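Local coordinates for protein CCMAN5 (Cellulosimicrobium cellulans, PDB 2XSG) that hydrolyses alpha-mannosides as a family 92 glycosyl hydrolase, binds a calcium ion and probably uncaps mannose-6-phosphate on yeast-made glycoproteins, at residues G330-R333 with V339-A342; Q343-Y348 with L378-A383; F571-P576 with Q608-A613. All blocks are in the same frame, centred on the assembly; numbering follows the deposited sequence.

Contact 1: G330-R333 with V339-A342; sequences GTYR and VHAA
Tyr332 and His340 face each other as a hydrogen-bonded antiparallel pair, and the close packing lies on the side of the strands where their side chains stand. The ring of Tyr332 leans over the neighbouring strand: its CE1 comes to 3.5 Å from His340 CB. The two rings meet obliquely, with planes 43° apart. Ala341 O sits at the edge of the tyrosine ring, in its plane, 3.6 Å from CE1. CG of Tyr332 stands between its own N and carbonyl carbon (chi1 78°), which turns the ring back across the partner strand. Strands 331-333 and 339-341 form a two-stranded beta hairpin inside the catalytic domain. Tyr332 N gives a hydrogen bond to His340 O, and His340 N returns one to Tyr332 O, both 2.9 Å long. Beyond this pair, Ala342 N reaches Gly330 O. At the far end of its ring, Tyr332 bonds through OH to Asp384, and the ring stacks on Tyr347. Without the phenol, as with an alanine here, Asp384 would probably lose this hydroxyl partner and a gap would open beside His340 CB and Tyr347. Between the two strands the other side is looser. There Val339, exposed to solvent, touches Thr331 through a single branch, CG1, 3.8 Å from Thr331 CB. Val257 lies against both. The threonine hydroxyl turns to Ser327, and the methyl of Ala341 points away from strand 331-333.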
loop_
_atom_site.group_PDB
_atom_site.type_symbol
_atom_site.label_atom_id
_atom_site.label_comp_id
_atom_site.label_asym_id
_atom_site.label_seq_id
_atom_site.Cartn_x
_atom_site.Cartn_y
_atom_site.Cartn_z
ATOM N N GLY A 330 13.860 -20.329 -5.280
ATOM C CA GLY A 330 12.732 -20.663 -4.408
ATOM C C GLY A 330 13.013 -20.614 -2.914
ATOM O O GLY A 330 12.363 -21.315 -2.145
ATOM N N THR A 331 13.974 -19.787 -2.501
ATOM C CA THR A 331 14.308 -19.613 -1.088
ATOM C C THR A 331 14.016 -18.190 -0.589
ATOM O O THR A 331 13.887 -17.261 -1.377
ATOM C CB THR A 331 15.783 -19.962 -0.782
ATOM O OG1 THR A 331 16.656 -19.044 -1.448
ATOM C CG2 THR A 331 16.120 -21.393 -1.221
ATOM N N TYR A 332 13.928 -18.033 0.729
ATOM C CA TYR A 332 13.696 -16.737 1.358
ATOM C C TYR A 332 14.491 -16.682 2.668
ATOM O O TYR A 332 14.997 -17.706 3.135
ATOM C CB TYR A 332 12.187 -16.538 1.583
ATOM C CG TYR A 332 11.602 -17.273 2.776
ATOM C CD1 TYR A 332 11.137 -18.592 2.671
ATOM C CD2 TYR A 332 11.507 -16.642 4.020
ATOM C CE1 TYR A 332 10.595 -19.267 3.799
ATOM C CE2 TYR A 332 10.961 -17.298 5.129
ATOM C CZ TYR A 332 10.515 -18.611 5.018
ATOM O OH TYR A 332 9.998 -19.234 6.154
ATOM N N ARG A 333 14.640 -15.500 3.261
ATOM C CA ARG A 333 15.289 -15.436 4.560
ATOM C C ARG A 333 14.267 -15.189 5.646
ATOM O O ARG A 333 13.427 -14.301 5.534
ATOM C CB ARG A 333 16.398 -14.377 4.628
ATOM C CG ARG A 333 16.990 -14.280 6.058
ATOM C CD ARG A 333 18.269 -13.494 6.131
ATOM N NE ARG A 333 18.159 -12.308 5.314
ATOM C CZ ARG A 333 17.715 -11.124 5.724
ATOM N NH1 ARG A 333 17.354 -10.920 6.988
ATOM N NH2 ARG A 333 17.649 -10.148 4.839
ATOM N N VAL A 339 18.162 -19.277 5.945
ATOM C CA VAL A 339 17.578 -19.479 4.638
ATOM C C VAL A 339 16.582 -20.640 4.703
ATOM O O VAL A 339 16.873 -21.675 5.306
ATOM C CB VAL A 339 18.665 -19.772 3.601
ATOM C CG1 VAL A 339 18.061 -19.954 2.213
ATOM C CG2 VAL A 339 19.697 -18.636 3.591
ATOM N N HIS A 340 15.410 -20.451 4.092
ATOM C CA HIS A 340 14.348 -21.477 4.085
ATOM C C HIS A 340 13.749 -21.628 2.705
ATOM O O HIS A 340 13.816 -20.703 1.893
ATOM C CB HIS A 340 13.225 -21.125 5.068
ATOM C CG HIS A 340 13.701 -20.897 6.465
ATOM N ND1 HIS A 340 13.799 -19.638 7.020
ATOM C CD2 HIS A 340 14.135 -21.765 7.411
ATOM C CE1 HIS A 340 14.264 -19.743 8.253
ATOM N NE2 HIS A 340 14.488 -21.022 8.510
ATOM N N ALA A 341 13.146 -22.789 2.451
ATOM C CA ALA A 341 12.441 -23.025 1.197
ATOM C C ALA A 341 11.037 -22.401 1.231
ATOM O O ALA A 341 10.313 -22.513 2.224
ATOM C CB ALA A 341 12.363 -24.519 0.905
ATOM N N ALA A 342 10.670 -21.710 0.163
ATOM C CA ALA A 342 9.270 -21.340 -0.039
ATOM C C ALA A 342 8.763 -22.420 -0.980
ATOM O O ALA A 342 8.781 -22.242 -2.192
ATOM C CB ALA A 342 9.158 -19.973 -0.661
#

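Contact 2: Q343-Y348 with L378-A383; sequences QGFTYY and LVYLFA
Phe345 meets Tyr380 edge-to-face, the phenyl edge aimed at the face of the tyrosine ring. The planes stand 71° apart and the ring centroids are 5.0 Å from each other. CZ of Phe345 sits over the centre of the Tyr380 ring, 3.8 Å above its plane. CE1, next to it on the same edge, lies 3.8 Å from Tyr380 CZ. The CB of Phe345 already points toward the helix, and a chi1 of 84° swings the phenyl group on to the tyrosine. Tyr347 approaches the same helix with a different part of its ring. Its CE1 comes obliquely to the base of the Tyr380 side chain, 4.0 Å from Tyr380 CB. With CG anti to the backbone N (chi1 179°), the phenol extends past Tyr380 to the next residue along the helix. There the hydroxyl touches a methyl: Tyr347 OH is 3.4 Å from Leu381 CD1. The Tyr347 and Leu381 side chains cross at about a right angle. The contact thus packs the loop after strand 339-341 against helix 368-387, within the family 92 catalytic domain. The two segments are joined through aromatic and aliphatic groups, and most of the touching residues are buried. Arg426 makes a cation-pi contact with Tyr380, whose hydroxyl has a weak hydrogen bond to Asp425. The loop backbone is tied to the same helix elsewhere: Thr346 N bonds to the carboxylate of Asp373, and Tyr348 N to the hydroxyl of Ser377.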
loop_
_atom_site.group_PDB
_atom_site.type_symbol
_atom_site.label_atom_id
_atom_site.label_comp_id
_atom_site.label_asym_id
_atom_site.label_seq_id
_atom_site.Cartn_x
_atom_site.Cartn_y
_atom_site.Cartn_z
ATOM N N GLN A 343 8.369 -23.559 -0.417
ATOM C CA GLN A 343 8.048 -24.745 -1.224
ATOM C C GLN A 343 6.679 -24.642 -1.891
ATOM O O GLN A 343 5.653 -24.624 -1.206
ATOM C CB GLN A 343 8.096 -26.011 -0.360
ATOM C CG GLN A 343 8.059 -27.341 -1.167
ATOM C CD GLN A 343 9.343 -27.600 -1.915
ATOM O OE1 GLN A 343 9.325 -28.013 -3.073
ATOM N NE2 GLN A 343 10.478 -27.336 -1.264
ATOM N N GLY A 344 6.678 -24.575 -3.220
ATOM C CA GLY A 344 5.438 -24.601 -4.000
ATOM C C GLY A 344 4.625 -23.320 -3.995
ATOM O O GLY A 344 3.445 -23.328 -4.365
ATOM N N PHE A 345 5.253 -22.220 -3.582
ATOM C CA PHE A 345 4.586 -20.917 -3.494
ATOM C C PHE A 345 5.646 -19.830 -3.445
ATOM O O PHE A 345 6.819 -20.098 -3.140
ATOM C CB PHE A 345 3.645 -20.845 -2.275
ATOM C CG PHE A 345 4.319 -20.488 -0.980
ATOM C CD1 PHE A 345 5.053 -21.438 -0.272
ATOM C CD2 PHE A 345 4.173 -19.209 -0.440
ATOM C CE1 PHE A 345 5.664 -21.111 0.943
ATOM C CE2 PHE A 345 4.785 -18.861 0.776
ATOM C CZ PHE A 345 5.540 -19.817 1.471
ATOM N N THR A 346 5.239 -18.610 -3.754
ATOM C CA THR A 346 6.145 -17.466 -3.693
ATOM C C THR A 346 5.981 -16.783 -2.345
ATOM O O THR A 346 4.851 -16.483 -1.911
ATOM C CB THR A 346 5.875 -16.493 -4.857
ATOM O OG1 THR A 346 6.205 -17.158 -6.074
ATOM C CG2 THR A 346 6.728 -15.199 -4.769
ATOM N N TYR A 347 7.110 -16.548 -1.678
ATOM C CA TYR A 347 7.094 -15.868 -0.388
ATOM C C TYR A 347 7.128 -14.353 -0.613
ATOM O O TYR A 347 8.049 -13.823 -1.243
ATOM C CB TYR A 347 8.262 -16.332 0.491
ATOM C CG TYR A 347 8.338 -15.663 1.837
ATOM C CD1 TYR A 347 7.468 -16.021 2.867
ATOM C CD2 TYR A 347 9.276 -14.665 2.088
ATOM C CE1 TYR A 347 7.529 -15.395 4.115
ATOM C CE2 TYR A 347 9.353 -14.051 3.340
ATOM C CZ TYR A 347 8.479 -14.428 4.349
ATOM O OH TYR A 347 8.545 -13.818 5.587
ATOM N N TYR A 348 6.111 -13.678 -0.098
ATOM C CA TYR A 348 6.053 -12.227 -0.076
ATOM C C TYR A 348 6.321 -11.697 1.338
ATOM O O TYR A 348 6.070 -12.386 2.340
ATOM C CB TYR A 348 4.683 -11.743 -0.593
ATOM C CG TYR A 348 4.455 -12.142 -2.035
ATOM C CD1 TYR A 348 3.872 -13.375 -2.370
ATOM C CD2 TYR A 348 4.871 -11.307 -3.067
ATOM C CE1 TYR A 348 3.696 -13.739 -3.709
ATOM C CE2 TYR A 348 4.713 -11.663 -4.380
ATOM C CZ TYR A 348 4.127 -12.871 -4.698
ATOM O OH TYR A 348 3.997 -13.173 -6.027
ATOM N N LEU A 378 2.339 -14.734 4.979
ATOM C CA LEU A 378 2.042 -14.126 6.277
ATOM C C LEU A 378 2.055 -15.198 7.373
ATOM O O LEU A 378 2.580 -14.972 8.469
ATOM C CB LEU A 378 0.684 -13.410 6.238
ATOM C CG LEU A 378 0.189 -12.636 7.467
ATOM C CD1 LEU A 378 1.246 -11.665 7.988
ATOM C CD2 LEU A 378 -1.113 -11.900 7.074
ATOM N N VAL A 379 1.497 -16.365 7.038
ATOM C CA VAL A 379 1.543 -17.547 7.917
ATOM C C VAL A 379 2.983 -17.995 8.225
ATOM O O VAL A 379 3.309 -18.221 9.385
ATOM C CB VAL A 379 0.670 -18.707 7.378
ATOM C CG1 VAL A 379 0.916 -19.980 8.158
ATOM C CG2 VAL A 379 -0.817 -18.327 7.456
ATOM N N TYR A 380 3.838 -18.080 7.206
ATOM C CA TYR A 380 5.245 -18.459 7.405
ATOM C C TYR A 380 6.002 -17.473 8.268
ATOM O O TYR A 380 6.863 -17.873 9.060
ATOM C CB TYR A 380 5.985 -18.577 6.077
ATOM C CG TYR A 380 6.019 -19.947 5.496
ATOM C CD1 TYR A 380 4.878 -20.742 5.488
ATOM C CD2 TYR A 380 7.195 -20.462 4.939
ATOM C CE1 TYR A 380 4.898 -22.015 4.950
ATOM C CE2 TYR A 380 7.225 -21.749 4.388
ATOM C CZ TYR A 380 6.066 -22.508 4.407
ATOM O OH TYR A 380 6.037 -23.755 3.867
ATOM N N LEU A 381 5.674 -16.192 8.105
ATOM C CA LEU A 381 6.328 -15.119 8.847
ATOM C C LEU A 381 6.098 -15.249 10.350
ATOM O O LEU A 381 7.041 -15.115 11.137
ATOM C CB LEU A 381 5.893 -13.738 8.337
ATOM C CG LEU A 381 6.567 -12.561 9.053
ATOM C CD1 LEU A 381 8.059 -12.557 8.751
ATOM C CD2 LEU A 381 5.943 -11.231 8.682
ATOM N N PHE A 382 4.849 -15.507 10.736
ATOM C CA PHE A 382 4.506 -15.738 12.151
ATOM C C PHE A 382 4.977 -17.110 12.647
ATOM O O PHE A 382 5.371 -17.254 13.797
ATOM C CB PHE A 382 3.004 -15.517 12.408
ATOM C CG PHE A 382 2.653 -14.062 12.641
ATOM C CD1 PHE A 382 2.763 -13.503 13.904
ATOM C CD2 PHE A 382 2.286 -13.236 11.576
ATOM C CE1 PHE A 382 2.480 -12.139 14.124
ATOM C CE2 PHE A 382 2.000 -11.889 11.787
ATOM C CZ PHE A 382 2.108 -11.341 13.068
ATOM N N ALA A 383 4.953 -18.104 11.766
ATOM C CA ALA A 383 5.438 -19.433 12.097
ATOM C C ALA A 383 6.939 -19.374 12.413
ATOM O O ALA A 383 7.418 -20.062 13.344
ATOM C CB ALA A 383 5.156 -20.386 10.967
#

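Contact 3: F571-P576 with Q608-A613; sequences FGEHAP and QKWARA
Two bent chains bring Glu573 and Lys609 together. A fold at chi2 (-72°) turns the glutamate's carboxylate toward helix 604-616, and the lysine, whose CG is anti to its backbone N, bends at chi3 (65°) to bring NZ to it. The two chains arrive from opposite directions and close a salt bridge, with Lys609 NZ 2.6 Å from Glu573 OE2. The ammonium uses the syn lone pair of OE2, on the side of the other oxygen. The same OE2 also accepts a hydrogen bond from the indole, Trp610 NE1, at 2.7 Å. That donor comes nearly in line with the C-O bond, and the carboxylate and indole planes are 80° apart. The indole is also covered on both faces. Phe571 CD1 lies over one face, 3.6 Å above the plane, in an oblique pairing of the rings. Lys609 CE rests over the opposite face, toward the rim. Phe571 and Glu573 follow helix 560-570, which ends in a Schellman motif with Gly572 as its C-prime residue. Trp610 and Lys609 are neighbours on helix 604-616, so the contact joins the end of one helix to the side of another. Phe598 meets the rings of both Phe571 and Trp610, and His584 stacks on Phe571. With an ammonium and an indole N-H both directed at OE2, the negative charge of Glu573 is probably stabilised, and the two bonds would limit rotation of its carboxylate.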
loop_
_atom_site.group_PDB
_atom_site.type_symbol
_atom_site.label_atom_id
_atom_site.label_comp_id
_atom_site.label_asym_id
_atom_site.label_seq_id
_atom_site.Cartn_x
_atom_site.Cartn_y
_atom_site.Cartn_z
ATOM N N PHE A 571 -22.480 11.562 7.748
ATOM C CA PHE A 571 -22.211 12.166 6.446
ATOM C C PHE A 571 -22.851 13.534 6.211
ATOM O O PHE A 571 -22.924 13.997 5.064
ATOM C CB PHE A 571 -22.563 11.173 5.333
ATOM C CG PHE A 571 -21.578 10.078 5.216
ATOM C CD1 PHE A 571 -20.578 10.131 4.248
ATOM C CD2 PHE A 571 -21.600 9.013 6.112
ATOM C CE1 PHE A 571 -19.627 9.116 4.165
ATOM C CE2 PHE A 571 -20.656 8.006 6.035
ATOM C CZ PHE A 571 -19.666 8.062 5.064
ATOM N N GLY A 572 -23.277 14.185 7.293
ATOM C CA GLY A 572 -23.873 15.526 7.231
ATOM C C GLY A 572 -25.044 15.655 6.270
ATOM O O GLY A 572 -25.208 16.691 5.635
ATOM N N GLU A 573 -25.859 14.608 6.164
ATOM C CA GLU A 573 -26.989 14.589 5.208
ATOM C C GLU A 573 -28.033 15.688 5.451
ATOM O O GLU A 573 -28.694 16.158 4.507
ATOM C CB GLU A 573 -27.674 13.216 5.200
ATOM C CG GLU A 573 -26.895 12.134 4.473
ATOM C CD GLU A 573 -26.886 12.309 2.953
ATOM O OE1 GLU A 573 -27.747 13.026 2.407
ATOM O OE2 GLU A 573 -25.994 11.736 2.294
ATOM N N HIS A 574 -28.157 16.099 6.710
ATOM C CA HIS A 574 -29.047 17.194 7.120
ATOM C C HIS A 574 -28.484 18.578 6.789
ATOM O O HIS A 574 -29.206 19.574 6.901
ATOM C CB HIS A 574 -29.235 17.137 8.634
ATOM C CG HIS A 574 -27.953 17.305 9.382
ATOM N ND1 HIS A 574 -27.610 18.479 10.015
ATOM C CD2 HIS A 574 -26.905 16.466 9.551
ATOM C CE1 HIS A 574 -26.415 18.350 10.562
ATOM N NE2 HIS A 574 -25.962 17.141 10.291
ATOM N N ALA A 575 -27.190 18.662 6.467
ATOM C CA ALA A 575 -26.591 19.936 6.043
ATOM C C ALA A 575 -25.548 19.738 4.945
ATOM O O ALA A 575 -24.352 19.838 5.212
ATOM C CB ALA A 575 -25.998 20.677 7.230
ATOM N N PRO A 576 -26.003 19.461 3.702
ATOM C CA PRO A 576 -25.131 19.031 2.587
ATOM C C PRO A 576 -24.097 20.077 2.122
ATOM O O PRO A 576 -23.122 19.718 1.452
ATOM C CB PRO A 576 -26.130 18.728 1.453
ATOM C CG PRO A 576 -27.311 19.570 1.760
ATOM C CD PRO A 576 -27.416 19.534 3.271
ATOM N N GLN A 608 -24.564 4.133 -2.605
ATOM C CA GLN A 608 -24.288 4.365 -4.020
ATOM C C GLN A 608 -23.861 5.797 -4.286
ATOM O O GLN A 608 -22.862 6.031 -4.972
ATOM C CB GLN A 608 -25.513 4.012 -4.863
ATOM C CG GLN A 608 -25.841 2.533 -4.807
ATOM C CD GLN A 608 -27.330 2.257 -4.900
ATOM O OE1 GLN A 608 -28.064 2.940 -5.622
ATOM N NE2 GLN A 608 -27.781 1.250 -4.172
ATOM N N LYS A 609 -24.606 6.751 -3.735
ATOM C CA LYS A 609 -24.267 8.166 -3.882
ATOM C C LYS A 609 -22.864 8.461 -3.374
ATOM O O LYS A 609 -22.042 9.052 -4.090
ATOM C CB LYS A 609 -25.272 9.064 -3.145
ATOM C CG LYS A 609 -25.037 10.574 -3.377
ATOM C CD LYS A 609 -25.938 11.497 -2.516
ATOM C CE LYS A 609 -25.613 11.334 -1.026
ATOM N NZ LYS A 609 -26.312 12.326 -0.172
ATOM N N TRP A 610 -22.599 8.054 -2.138
ATOM C CA TRP A 610 -21.330 8.367 -1.487
ATOM C C TRP A 610 -20.137 7.675 -2.105
ATOM O O TRP A 610 -19.060 8.278 -2.202
ATOM C CB TRP A 610 -21.406 8.102 0.025
ATOM C CG TRP A 610 -22.152 9.215 0.693
ATOM C CD1 TRP A 610 -23.396 9.154 1.275
ATOM C CD2 TRP A 610 -21.728 10.583 0.783
ATOM N NE1 TRP A 610 -23.750 10.402 1.745
ATOM C CE2 TRP A 610 -22.743 11.291 1.459
ATOM C CE3 TRP A 610 -20.566 11.272 0.385
ATOM C CZ2 TRP A 610 -22.641 12.654 1.737
ATOM C CZ3 TRP A 610 -20.468 12.629 0.656
ATOM C CH2 TRP A 610 -21.498 13.304 1.328
ATOM N N ALA A 611 -20.327 6.423 -2.530
ATOM C CA ALA A 611 -19.282 5.692 -3.258
ATOM C C ALA A 611 -18.908 6.413 -4.553
ATOM O O ALA A 611 -17.729 6.689 -4.797
ATOM C CB ALA A 611 -19.700 4.258 -3.538
ATOM N N ARG A 612 -19.904 6.752 -5.367
ATOM C CA ARG A 612 -19.619 7.479 -6.597
ATOM C C ARG A 612 -18.994 8.856 -6.314
ATOM O O ARG A 612 -18.068 9.270 -7.020
ATOM C CB ARG A 612 -20.868 7.591 -7.485
ATOM C CG ARG A 612 -20.614 8.221 -8.852
ATOM C CD ARG A 612 -19.794 7.339 -9.781
ATOM N NE ARG A 612 -19.298 8.066 -10.958
ATOM C CZ ARG A 612 -19.514 7.708 -12.225
ATOM N NH1 ARG A 612 -20.206 6.613 -12.517
ATOM N NH2 ARG A 612 -18.996 8.433 -13.219
ATOM N N ALA A 613 -19.472 9.538 -5.269
ATOM C CA ALA A 613 -19.036 10.914 -4.955
ATOM C C ALA A 613 -17.595 11.012 -4.433
ATOM O O ALA A 613 -16.772 11.796 -4.947
ATOM C CB ALA A 613 -20.015 11.572 -3.957
#

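All three contacts lie in the family 92 catalytic domain, in series along the chain. Contact 1 closes a hairpin, and contact 2 begins with the residue that follows it. Their centres are 9 Å apart and they touch: Tyr332 OH is 3.3 Å from Tyr380 CD2, and Ala342 CB is 3.9 Å from Tyr347 CB. Hairpin, loop and helix 368-387 form one packed region. Contact 3 comes later, on the opposite side of the chain's centre. Its centre is about 49 Å from that of contact 1 and 42 Å from that of contact 2. It sets the turn after helix 560-570 against helix 604-616, a separately packed region about 27 Å from contact 2 at nearest atoms.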